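Long-range contacts in alpha-L-rhamnosidase (PDB 6GSZ), which probably hydrolyses terminal non-reducing alpha-L-rhamnose residues from alpha-L-rhamnosides, as a calcium-binding glycoside hydrolase: residues Q334-W339 and H396-V401; H356-E361 and T757-Y762; F134-S139 and S249-S254. All coordinates share one frame; numbering follows the deposited sequence. Where two conformers were deposited one is given.

Contact 1 of 3, residues Q334-W339 and H396-V401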
loop_
_atom_site.group_PDB
_atom_site.type_symbol
_atom_site.label_atom_id
_atom_site.label_comp_id
_atom_site.label_asym_id
_atom_site.label_seq_id
_atom_site.Cartn_x
_atom_site.Cartn_y
_atom_site.Cartn_z
ATOM N N GLN A 334 -12.138 -16.664 -1.194
ATOM C CA GLN A 334 -11.124 -15.658 -1.496
ATOM C C GLN A 334 -10.163 -15.659 -0.317
ATOM O O GLN A 334 -10.630 -15.662 0.816
ATOM C CB GLN A 334 -11.762 -14.282 -1.671
ATOM C CG GLN A 334 -10.743 -13.155 -1.809
ATOM C CD GLN A 334 -9.887 -13.232 -3.058
ATOM O OE1 GLN A 334 -10.416 -13.385 -4.181
ATOM N NE2 GLN A 334 -8.560 -13.116 -2.868
ATOM N N ASN A 335 -8.864 -15.626 -0.612
ATOM C CA ASN A 335 -7.838 -15.421 0.389
ATOM C C ASN A 335 -7.777 -13.913 0.646
ATOM O O ASN A 335 -7.310 -13.150 -0.216
ATOM C CB ASN A 335 -6.502 -15.979 -0.099
ATOM C CG ASN A 335 -5.413 -15.985 0.948
ATOM O OD1 ASN A 335 -5.712 -15.973 2.151
ATOM N ND2 ASN A 335 -4.161 -16.084 0.532
ATOM N N LEU A 336 -8.306 -13.494 1.789
ATOM C CA LEU A 336 -8.501 -12.114 2.132
ATOM C C LEU A 336 -7.751 -11.771 3.408
ATOM O O LEU A 336 -7.212 -12.634 4.098
ATOM C CB LEU A 336 -9.990 -11.772 2.206
ATOM C CG LEU A 336 -10.861 -12.640 3.107
ATOM C CD1 LEU A 336 -10.791 -12.131 4.499
ATOM C CD2 LEU A 336 -12.307 -12.626 2.634
ATOM N N VAL A 337 -7.736 -10.481 3.702
ATOM C CA VAL A 337 -7.021 -9.933 4.853
ATOM C C VAL A 337 -7.973 -9.056 5.647
ATOM O O VAL A 337 -8.608 -8.171 5.102
ATOM C CB VAL A 337 -5.755 -9.160 4.434
ATOM C CG1 VAL A 337 -5.074 -8.547 5.639
ATOM C CG2 VAL A 337 -4.799 -10.099 3.729
ATOM N N GLY A 338 -8.096 -9.382 6.945
ATOM C CA GLY A 338 -8.965 -8.704 7.879
ATOM C C GLY A 338 -9.347 -9.663 8.998
ATOM O O GLY A 338 -8.486 -10.175 9.657
ATOM N N TRP A 339 -10.648 -9.876 9.181
ATOM C CA TRP A 339 -11.109 -10.650 10.334
ATOM C C TRP A 339 -12.575 -11.020 10.124
ATOM O O TRP A 339 -13.180 -10.651 9.122
ATOM C CB TRP A 339 -10.902 -9.884 11.628
ATOM C CG TRP A 339 -11.463 -8.506 11.682
ATOM C CD1 TRP A 339 -12.763 -8.110 11.726
ATOM C CD2 TRP A 339 -10.682 -7.301 11.679
ATOM N NE1 TRP A 339 -12.865 -6.754 11.785
ATOM C CE2 TRP A 339 -11.598 -6.230 11.757
ATOM C CE3 TRP A 339 -9.315 -7.028 11.625
ATOM C CZ2 TRP A 339 -11.179 -4.920 11.875
ATOM C CZ3 TRP A 339 -8.904 -5.718 11.724
ATOM C CH2 TRP A 339 -9.826 -4.696 11.860
ATOM N N HIS A 396 -5.822 -11.062 10.242
ATOM C CA HIS A 396 -5.420 -12.358 9.719
ATOM C C HIS A 396 -5.474 -12.342 8.188
ATOM O O HIS A 396 -6.257 -11.612 7.610
ATOM C CB HIS A 396 -6.337 -13.458 10.249
ATOM C CG HIS A 396 -6.734 -13.350 11.678
ATOM N ND1 HIS A 396 -5.839 -13.361 12.728
ATOM C CD2 HIS A 396 -7.961 -13.183 12.188
ATOM C CE1 HIS A 396 -6.551 -13.287 13.861
ATOM N NE2 HIS A 396 -7.849 -13.194 13.563
ATOM N N GLY A 397 -4.705 -13.246 7.601
ATOM C CA GLY A 397 -4.739 -13.487 6.163
ATOM C C GLY A 397 -5.263 -14.901 5.950
ATOM O O GLY A 397 -4.663 -15.831 6.432
ATOM N N PHE A 398 -6.421 -15.062 5.289
ATOM C CA PHE A 398 -7.094 -16.351 5.278
ATOM C C PHE A 398 -8.167 -16.456 4.197
ATOM O O PHE A 398 -8.767 -15.458 3.807
ATOM C CB PHE A 398 -7.750 -16.580 6.645
ATOM C CG PHE A 398 -8.903 -15.664 6.982
ATOM C CD1 PHE A 398 -8.672 -14.380 7.435
ATOM C CD2 PHE A 398 -10.227 -16.055 6.860
ATOM C CE1 PHE A 398 -9.705 -13.509 7.718
ATOM C CE2 PHE A 398 -11.273 -15.195 7.180
ATOM C CZ PHE A 398 -11.012 -13.917 7.623
ATOM N N ARG A 399 -8.447 -17.716 3.802
ATOM C CA ARG A 399 -9.645 -18.080 3.057
ATOM C C ARG A 399 -10.557 -19.020 3.887
ATOM O O ARG A 399 -11.770 -18.999 3.726
ATOM C CB ARG A 399 -9.240 -18.760 1.739
ATOM C CG ARG A 399 -10.411 -19.364 0.977
ATOM C CD ARG A 399 -10.068 -19.790 -0.431
ATOM N NE ARG A 399 -11.207 -20.514 -0.970
ATOM C CZ ARG A 399 -11.346 -20.868 -2.249
ATOM N NH1 ARG A 399 -10.385 -20.551 -3.111
ATOM N NH2 ARG A 399 -12.446 -21.508 -2.637
ATOM N N TYR A 400 -9.923 -19.832 4.748
ATOM C CA TYR A 400 -10.602 -20.858 5.535
ATOM C C TYR A 400 -10.527 -20.537 7.027
ATOM O O TYR A 400 -9.545 -20.007 7.511
ATOM C CB TYR A 400 -9.964 -22.219 5.247
ATOM C CG TYR A 400 -9.978 -22.605 3.784
ATOM C CD1 TYR A 400 -11.108 -23.178 3.224
ATOM C CD2 TYR A 400 -8.874 -22.381 2.965
ATOM C CE1 TYR A 400 -11.136 -23.515 1.882
ATOM C CE2 TYR A 400 -8.904 -22.702 1.617
ATOM C CZ TYR A 400 -10.042 -23.263 1.076
ATOM O OH TYR A 400 -10.105 -23.653 -0.236
ATOM N N VAL A 401 -11.556 -20.984 7.743
ATOM C CA VAL A 401 -11.578 -20.859 9.198
ATOM C C VAL A 401 -12.131 -22.159 9.778
ATOM O O VAL A 401 -13.266 -22.521 9.493
ATOM C CB VAL A 401 -12.424 -19.669 9.662
ATOM C CG1 VAL A 401 -12.239 -19.496 11.163
ATOM C CG2 VAL A 401 -12.058 -18.415 8.908
#
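Leu336 and Phe398 form the tight part of this contact, where two antiparallel strands, 335-337 and 396-398, have axes that approach to 4.6 Å. Backbone hydrogen bonds tie the pair both ways: Leu336 N gives to Phe398 O at 2.9 Å, and Phe398 N gives to Leu336 O at 2.8 Å. A second reciprocal pair joins Gly338 and His396, with Gly338 N 3.0 Å from His396 O. Between them sits the non-hydrogen-bonded pair Val337 and Gly397, where the CA atoms approach to 4.4 Å. On the face shared by Leu336 and Phe398, CD1 of Leu336 lies over one face of the Phe398 ring, 4.0 Å from its centroid and 27° off the normal, displaced toward CZ and CE1. Both residues hold CG between the backbone N and the carbonyl carbon (chi1 54° and 67°), which brings methyl and ring together. His356 meets that ring edge-to-face and stacks on His396, whose NE2 is hydrogen-bonded to Asp377.

The Arg399 end is looser; Arg399 is partly exposed, Gln334 and Asn335 buried. The extended arginine runs past Gln334, CB lying 3.5 Å from Gln334 O, and its NE forms a salt bridge with Asp331. Asn335 OD1 comes within 3.3 Å of Phe398 N, but the angle is too poor for a hydrogen bond; ND2 donates to Glu358 OE2 and Thr737 OG1. Thr357 of strand 351-361 sits opposite both Arg399 and Tyr400, a classic beta bulge. Corners at Gln334, Gly338 and Arg399 bound this two-stranded antiparallel pair in the concanavalin-like domain.

Contact 2 of 3, residues H356-E361 and T757-Y762. With BGC (beta-D-glucopyranose), chain B.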
loop_
_atom_site.group_PDB
_atom_site.type_symbol
_atom_site.label_atom_id
_atom_site.label_comp_id
_atom_site.label_asym_id
_atom_site.label_seq_id
_atom_site.Cartn_x
_atom_site.Cartn_y
_atom_site.Cartn_z
ATOM N N HIS A 356 -7.636 -19.395 11.586
ATOM C CA HIS A 356 -7.680 -18.844 10.214
ATOM C C HIS A 356 -6.480 -19.325 9.391
ATOM O O HIS A 356 -5.350 -19.203 9.839
ATOM C CB HIS A 356 -7.663 -17.305 10.297
ATOM C CG HIS A 356 -8.737 -16.681 11.141
ATOM N ND1 HIS A 356 -8.698 -16.723 12.523
ATOM C CD2 HIS A 356 -9.861 -15.991 10.818
ATOM C CE1 HIS A 356 -9.736 -16.051 12.997
ATOM N NE2 HIS A 356 -10.490 -15.620 11.993
ATOM N N THR A 357 -6.731 -19.842 8.170
ATOM C CA THR A 357 -5.634 -20.301 7.294
ATOM C C THR A 357 -5.887 -19.870 5.843
ATOM O O THR A 357 -7.005 -19.612 5.435
ATOM C CB THR A 357 -5.415 -21.819 7.371
ATOM O OG1 THR A 357 -6.491 -22.490 6.719
ATOM C CG2 THR A 357 -5.292 -22.302 8.800
ATOM N N GLU A 358 -4.801 -19.855 5.067
ATOM C CA GLU A 358 -4.875 -19.496 3.634
ATOM C C GLU A 358 -5.386 -20.658 2.787
ATOM O O GLU A 358 -6.077 -20.456 1.773
ATOM C CB GLU A 358 -3.494 -19.078 3.144
ATOM C CG GLU A 358 -3.061 -17.775 3.730
ATOM C CD GLU A 358 -1.818 -17.258 3.022
ATOM O OE1 GLU A 358 -0.768 -17.961 3.045
ATOM O OE2 GLU A 358 -1.919 -16.182 2.415
ATOM N N VAL A 359 -4.999 -21.869 3.185
ATOM C CA VAL A 359 -5.205 -23.074 2.380
ATOM C C VAL A 359 -5.549 -24.235 3.303
ATOM O O VAL A 359 -5.379 -24.175 4.532
ATOM C CB VAL A 359 -3.965 -23.433 1.545
ATOM C CG1 VAL A 359 -3.637 -22.333 0.544
ATOM C CG2 VAL A 359 -2.771 -23.774 2.416
ATOM N N MET A 360 -6.027 -25.298 2.657
ATOM C CA MET A 360 -6.190 -26.585 3.247
ATOM C C MET A 360 -5.002 -27.460 2.817
ATOM O O MET A 360 -4.416 -27.269 1.733
ATOM C CB MET A 360 -7.477 -27.250 2.749
ATOM C CG MET A 360 -8.735 -26.462 2.936
ATOM S SD MET A 360 -9.185 -26.380 4.678
ATOM C CE MET A 360 -9.764 -28.053 5.000
ATOM N N GLU A 361 -4.675 -28.441 3.642
ATOM C CA GLU A 361 -3.692 -29.441 3.283
ATOM C C GLU A 361 -4.029 -30.745 4.009
ATOM O O GLU A 361 -4.285 -30.746 5.206
ATOM C CB GLU A 361 -2.289 -28.970 3.676
ATOM C CG GLU A 361 -1.193 -29.837 3.092
ATOM C CD GLU A 361 0.242 -29.610 3.543
ATOM O OE1 GLU A 361 0.475 -29.050 4.674
ATOM O OE2 GLU A 361 1.160 -29.991 2.724
ATOM N N THR A 757 6.888 -20.108 3.380
ATOM C CA THR A 757 5.918 -20.292 2.300
ATOM C C THR A 757 4.640 -19.517 2.597
ATOM O O THR A 757 3.973 -19.806 3.601
ATOM C CB THR A 757 5.597 -21.769 2.067
ATOM O OG1 THR A 757 6.804 -22.456 1.716
ATOM C CG2 THR A 757 4.574 -21.982 0.983
ATOM N N SER A 758 4.303 -18.555 1.747
ATOM C CA SER A 758 3.121 -17.733 1.865
ATOM C C SER A 758 2.295 -17.836 0.574
ATOM O O SER A 758 2.844 -17.931 -0.548
ATOM C CB SER A 758 3.515 -16.298 2.165
ATOM O OG SER A 758 2.674 -15.357 1.532
ATOM N N PHE A 759 0.968 -17.716 0.710
ATOM C CA PHE A 759 0.057 -17.681 -0.418
ATOM C C PHE A 759 -0.460 -16.252 -0.679
ATOM O O PHE A 759 -1.504 -16.094 -1.341
ATOM C CB PHE A 759 -1.108 -18.671 -0.240
ATOM C CG PHE A 759 -0.630 -20.092 -0.244
ATOM C CD1 PHE A 759 -0.539 -20.768 -1.440
ATOM C CD2 PHE A 759 -0.232 -20.740 0.921
ATOM C CE1 PHE A 759 -0.073 -22.074 -1.470
ATOM C CE2 PHE A 759 0.227 -22.042 0.882
ATOM C CZ PHE A 759 0.309 -22.706 -0.309
ATOM N N ASN A 760 0.244 -15.220 -0.201
ATOM C CA ASN A 760 -0.247 -13.863 -0.403
ATOM C C ASN A 760 0.900 -12.852 -0.321
ATOM O O ASN A 760 1.031 -12.107 0.644
ATOM C CB ASN A 760 -1.341 -13.522 0.600
ATOM C CG ASN A 760 -2.242 -12.398 0.161
ATOM O OD1 ASN A 760 -1.958 -11.727 -0.847
ATOM N ND2 ASN A 760 -3.327 -12.146 0.879
ATOM N N HIS A 761 1.713 -12.835 -1.381
ATOM C CA HIS A 761 2.837 -11.893 -1.591
ATOM C C HIS A 761 2.631 -11.226 -2.946
ATOM O O HIS A 761 2.363 -11.961 -3.890
ATOM C CB HIS A 761 4.165 -12.669 -1.672
ATOM C CG HIS A 761 4.989 -12.820 -0.447
ATOM N ND1 HIS A 761 4.584 -13.593 0.629
ATOM C CD2 HIS A 761 6.240 -12.377 -0.168
ATOM C CE1 HIS A 761 5.543 -13.574 1.537
ATOM N NE2 HIS A 761 6.585 -12.813 1.086
ATOM N N TYR A 762 2.727 -9.891 -3.034
ATOM C CA TYR A 762 2.561 -9.223 -4.348
ATOM C C TYR A 762 3.746 -9.311 -5.292
ATOM O O TYR A 762 3.559 -8.956 -6.474
ATOM C CB TYR A 762 2.102 -7.765 -4.174
ATOM C CG TYR A 762 2.870 -6.859 -3.245
ATOM C CD1 TYR A 762 4.236 -6.728 -3.296
ATOM C CD2 TYR A 762 2.203 -6.131 -2.271
ATOM C CE1 TYR A 762 4.922 -5.851 -2.475
ATOM C CE2 TYR A 762 2.875 -5.263 -1.421
ATOM C CZ TYR A 762 4.255 -5.177 -1.470
ATOM O OH TYR A 762 4.903 -4.311 -0.627
HETATM C C2 BGC B . 10.275 -11.058 1.646
HETATM C C3 BGC B . 11.634 -11.018 1.006
HETATM C C4 BGC B . 12.823 -11.337 1.885
HETATM C C5 BGC B . 12.464 -12.571 2.557
HETATM C C6 BGC B . 13.674 -12.924 3.399
HETATM C C1 BGC B . 10.125 -12.337 2.453
HETATM O O1 BGC B . 8.797 -12.412 2.932
HETATM O O2 BGC B . 9.284 -11.315 0.679
HETATM O O3 BGC B . 11.869 -9.754 0.678
HETATM O O4 BGC B . 14.114 -11.441 1.241
HETATM O O5 BGC B . 11.228 -12.530 3.341
HETATM O O6 BGC B . 13.338 -14.057 4.207
HETATM O O HOH W 1 -3.705 -14.133 3.132
#
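Glu358 supplies the polar link, reaching with its carboxylate to the backbone of the 757-762 loop. Phe759 N donates to Glu358 OE1 at 2.9 Å with an N-H...O angle of 155°, meeting the oxygen on the syn side and 25° out of the carboxylate plane. The other oxygen is bridged by a water, which donates to Glu358 OE2 at 2.8 Å and accepts from Asn760 ND2 at 3.0 Å. OE2 also receives Gln463 NE2, so several donors hold the buried carboxylate in place and would favour its ionised form.

Apolar packing comes from Val359, whose CG1 stands 3.7 Å from the centroid of the Phe759 ring and only 7° off its normal, squarely over one face. Glu358 OE1 lies at the edge of that ring, near its plane. With CG1 anti to the carbonyl carbon, the methyl is set over the phenyl.

Within the loop, hydrogen bonds run in series to the sugar. Ser758 OG accepts from Asn760 N at 3.0 Å, an ST turn, and is also 2.8 Å from His761 ND1 in a hydrogen bond. On the far side of the imidazole, His761 NE2 donates to O1 of the bound glucose at 2.9 Å. Glu358 and Val359 of the concanavalin-like domain thus pack against a loop of the six-hairpin glycosidase domain, whose His761 lines the glucose-binding pocket.

Contact 3 of 3, residues F134-S139 and S249-S254; sequences FRKEFS and SSWKSS
The indole of Trp251 has the CB of Lys136 over one face, 3.3 Å above the plane, and the CB of Phe134 set obliquely 3.8 Å from its CE3. This is the edge pairing of an antiparallel sheet: strand 252-254 is outermost and runs at 146° to strand 134-139. Lys136 CB sits by the bond shared by the two rings, 17° off the normal of the five-membered one, a CH-pi contact. The indole NE1 is bonded to Pro246 O, which helps fix the ring's rotation, while Ile117, Ile200 and Leu229 also pack on this side chain. In the Phe134 ring's case, Ser253 CB approaches obliquely.

Two backbone bonds establish the register. Arg135 N donates to Lys252 O at 2.8 Å, and Lys252 N donates to Arg135 O at 3.1 Å, making Arg135 and Lys252 the hydrogen-bonded pair and Phe134 with Ser253 the adjacent non-hydrogen-bonded pair. On the Arg135 face, the guanidinium meets Glu137 OE2 at its edge and in its plane: NH1 and NH2 both grip that one oxygen, end-on, from its anti side. Arg135 NE is taken by Trp278 O, so the group is tethered from two sides.

Lys136 leaves the strand with CG anti to the backbone N (chi1 172°), then bends at chi2, carrying its methylenes past the pyrrole side of the indole toward Ser250. There NZ donates to Ser250 OG at 2.8 Å, the serine hydroxyl being held also by Asp248, and a water accepts from Lys136 NZ at 3.1 Å while donating to Ser250 O at 2.7 Å.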
loop_
_atom_site.group_PDB
_atom_site.type_symbol
_atom_site.label_atom_id
_atom_site.label_comp_id
_atom_site.label_asym_id
_atom_site.label_seq_id
_atom_site.Cartn_x
_atom_site.Cartn_y
_atom_site.Cartn_z
ATOM N N PHE A 134 -9.583 3.447 29.071
ATOM C CA PHE A 134 -9.354 4.730 29.680
ATOM C C PHE A 134 -10.635 5.538 29.560
ATOM O O PHE A 134 -11.274 5.514 28.519
ATOM C CB PHE A 134 -8.273 5.497 28.928
ATOM C CG PHE A 134 -6.889 4.905 29.001
ATOM C CD1 PHE A 134 -6.006 5.280 29.998
ATOM C CD2 PHE A 134 -6.434 4.009 28.042
ATOM C CE1 PHE A 134 -4.732 4.733 30.086
ATOM C CE2 PHE A 134 -5.156 3.457 28.119
ATOM C CZ PHE A 134 -4.291 3.842 29.125
ATOM N N ARG A 135 -11.026 6.244 30.636
ATOM C CA ARG A 135 -12.236 7.015 30.536
ATOM C C ARG A 135 -12.120 8.357 31.277
ATOM O O ARG A 135 -11.370 8.523 32.229
ATOM C CB ARG A 135 -13.459 6.249 31.053
ATOM C CG ARG A 135 -13.593 6.168 32.564
ATOM C CD ARG A 135 -14.767 5.291 33.000
ATOM N NE ARG A 135 -16.044 5.684 32.447
ATOM C CZ ARG A 135 -16.839 6.649 32.882
ATOM N NH1 ARG A 135 -16.551 7.297 34.015
ATOM N NH2 ARG A 135 -17.955 6.912 32.197
ATOM N N LYS A 136 -12.943 9.291 30.806
ATOM C CA LYS A 136 -13.043 10.654 31.333
ATOM C C LYS A 136 -14.469 11.165 31.100
ATOM O O LYS A 136 -15.045 10.971 30.028
ATOM C CB LYS A 136 -12.009 11.525 30.603
ATOM C CG LYS A 136 -12.075 13.024 30.867
ATOM C CD LYS A 136 -11.631 13.453 32.212
ATOM C CE LYS A 136 -11.322 14.936 32.265
ATOM N NZ LYS A 136 -10.966 15.382 33.627
ATOM N N GLU A 137 -15.035 11.817 32.104
ATOM C CA GLU A 137 -16.288 12.560 31.955
ATOM C C GLU A 137 -15.984 14.056 32.033
ATOM O O GLU A 137 -15.000 14.487 32.688
ATOM C CB GLU A 137 -17.322 12.162 33.010
ATOM C CG GLU A 137 -17.680 10.682 32.950
ATOM C CD GLU A 137 -18.808 10.242 33.875
ATOM O OE1 GLU A 137 -19.534 11.134 34.370
ATOM O OE2 GLU A 137 -18.988 9.008 34.063
ATOM N N PHE A 138 -16.797 14.836 31.300
ATOM C CA PHE A 138 -16.579 16.292 31.187
ATOM C C PHE A 138 -17.924 16.932 30.886
ATOM O O PHE A 138 -18.882 16.245 30.579
ATOM C CB PHE A 138 -15.542 16.615 30.100
ATOM C CG PHE A 138 -15.889 16.130 28.713
ATOM C CD1 PHE A 138 -15.622 14.827 28.346
ATOM C CD2 PHE A 138 -16.446 16.987 27.765
ATOM C CE1 PHE A 138 -15.901 14.380 27.075
ATOM C CE2 PHE A 138 -16.730 16.530 26.483
ATOM C CZ PHE A 138 -16.451 15.230 26.145
ATOM N N SER A 139 -17.927 18.255 30.920
ATOM C CA SER A 139 -19.111 19.047 30.741
ATOM C C SER A 139 -18.925 20.006 29.581
ATOM O O SER A 139 -17.875 20.645 29.481
ATOM C CB SER A 139 -19.350 19.866 31.970
ATOM O OG SER A 139 -19.663 19.024 33.028
ATOM N N SER A 249 -3.809 12.819 34.247
ATOM C CA SER A 249 -3.881 11.916 35.401
ATOM C C SER A 249 -5.250 11.963 36.081
ATOM O O SER A 249 -5.466 11.304 37.122
ATOM C CB SER A 249 -2.832 12.287 36.410
ATOM O OG SER A 249 -3.273 13.399 37.179
ATOM N N SER A 250 -6.194 12.777 35.575
ATOM C CA SER A 250 -7.596 12.776 36.037
ATOM C C SER A 250 -8.447 11.630 35.457
ATOM O O SER A 250 -9.579 11.420 35.909
ATOM C CB SER A 250 -8.305 14.098 35.840
ATOM O OG SER A 250 -8.560 14.323 34.454
ATOM N N TRP A 251 -7.940 10.936 34.428
ATOM C CA TRP A 251 -8.671 9.838 33.841
ATOM C C TRP A 251 -8.597 8.614 34.754
ATOM O O TRP A 251 -7.714 8.516 35.595
ATOM C CB TRP A 251 -8.101 9.575 32.439
ATOM C CG TRP A 251 -8.341 10.607 31.386
ATOM C CD1 TRP A 251 -8.159 11.963 31.465
ATOM C CD2 TRP A 251 -8.798 10.318 30.068
ATOM N NE1 TRP A 251 -8.436 12.544 30.261
ATOM C CE2 TRP A 251 -8.854 11.560 29.404
ATOM C CE3 TRP A 251 -9.211 9.158 29.392
ATOM C CZ2 TRP A 251 -9.235 11.651 28.067
ATOM C CZ3 TRP A 251 -9.573 9.264 28.061
ATOM C CH2 TRP A 251 -9.632 10.507 27.438
ATOM N N LYS A 252 -9.504 7.694 34.498
ATOM C CA LYS A 252 -9.501 6.388 35.161
ATOM C C LYS A 252 -9.321 5.283 34.137
ATOM O O LYS A 252 -9.508 5.495 32.928
ATOM C CB LYS A 252 -10.788 6.149 35.936
ATOM C CG LYS A 252 -11.015 7.137 37.085
ATOM C CD LYS A 252 -12.107 6.648 38.025
ATOM C CE LYS A 252 -12.563 7.653 39.036
ATOM N NZ LYS A 252 -13.493 6.959 39.947
ATOM N N SER A 253 -8.903 4.113 34.588
ATOM C CA SER A 253 -8.554 3.007 33.703
ATOM C C SER A 253 -8.991 1.664 34.285
ATOM O O SER A 253 -9.178 1.483 35.507
ATOM C CB SER A 253 -7.051 2.980 33.436
ATOM O OG SER A 253 -6.335 2.773 34.643
ATOM N N SER A 254 -9.164 0.682 33.430
ATOM C CA SER A 254 -9.551 -0.695 33.831
ATOM C C SER A 254 -9.276 -1.637 32.676
ATOM O O SER A 254 -9.361 -1.233 31.510
ATOM C CB SER A 254 -11.028 -0.736 34.127
ATOM O OG SER A 254 -11.451 -2.021 34.510
HETATM O O HOH W 2 -11.466 13.343 35.908
#

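In the fold
Contacts 1 and 2 are buried neighbours, their centres about 9 Å apart, and both reach the sheet in which strands 351-361 and 400-404 lie side by side. They also touch directly: Arg399 N is 2.9 Å from Thr357 O, a probable hydrogen bond. Contact 1 joins strands within one domain, mainly through backbone bonds, whereas contact 2 joins two domains through a side-chain carboxylate, a water and a methyl-to-ring contact. Contact 3 stands apart, its centre about 37 Å from that of contact 1 and 43 Å from that of contact 2. Partly buried at a sheet edge, it combines backbone pairing with a lysine chain lying over an indole face, the amine meeting water.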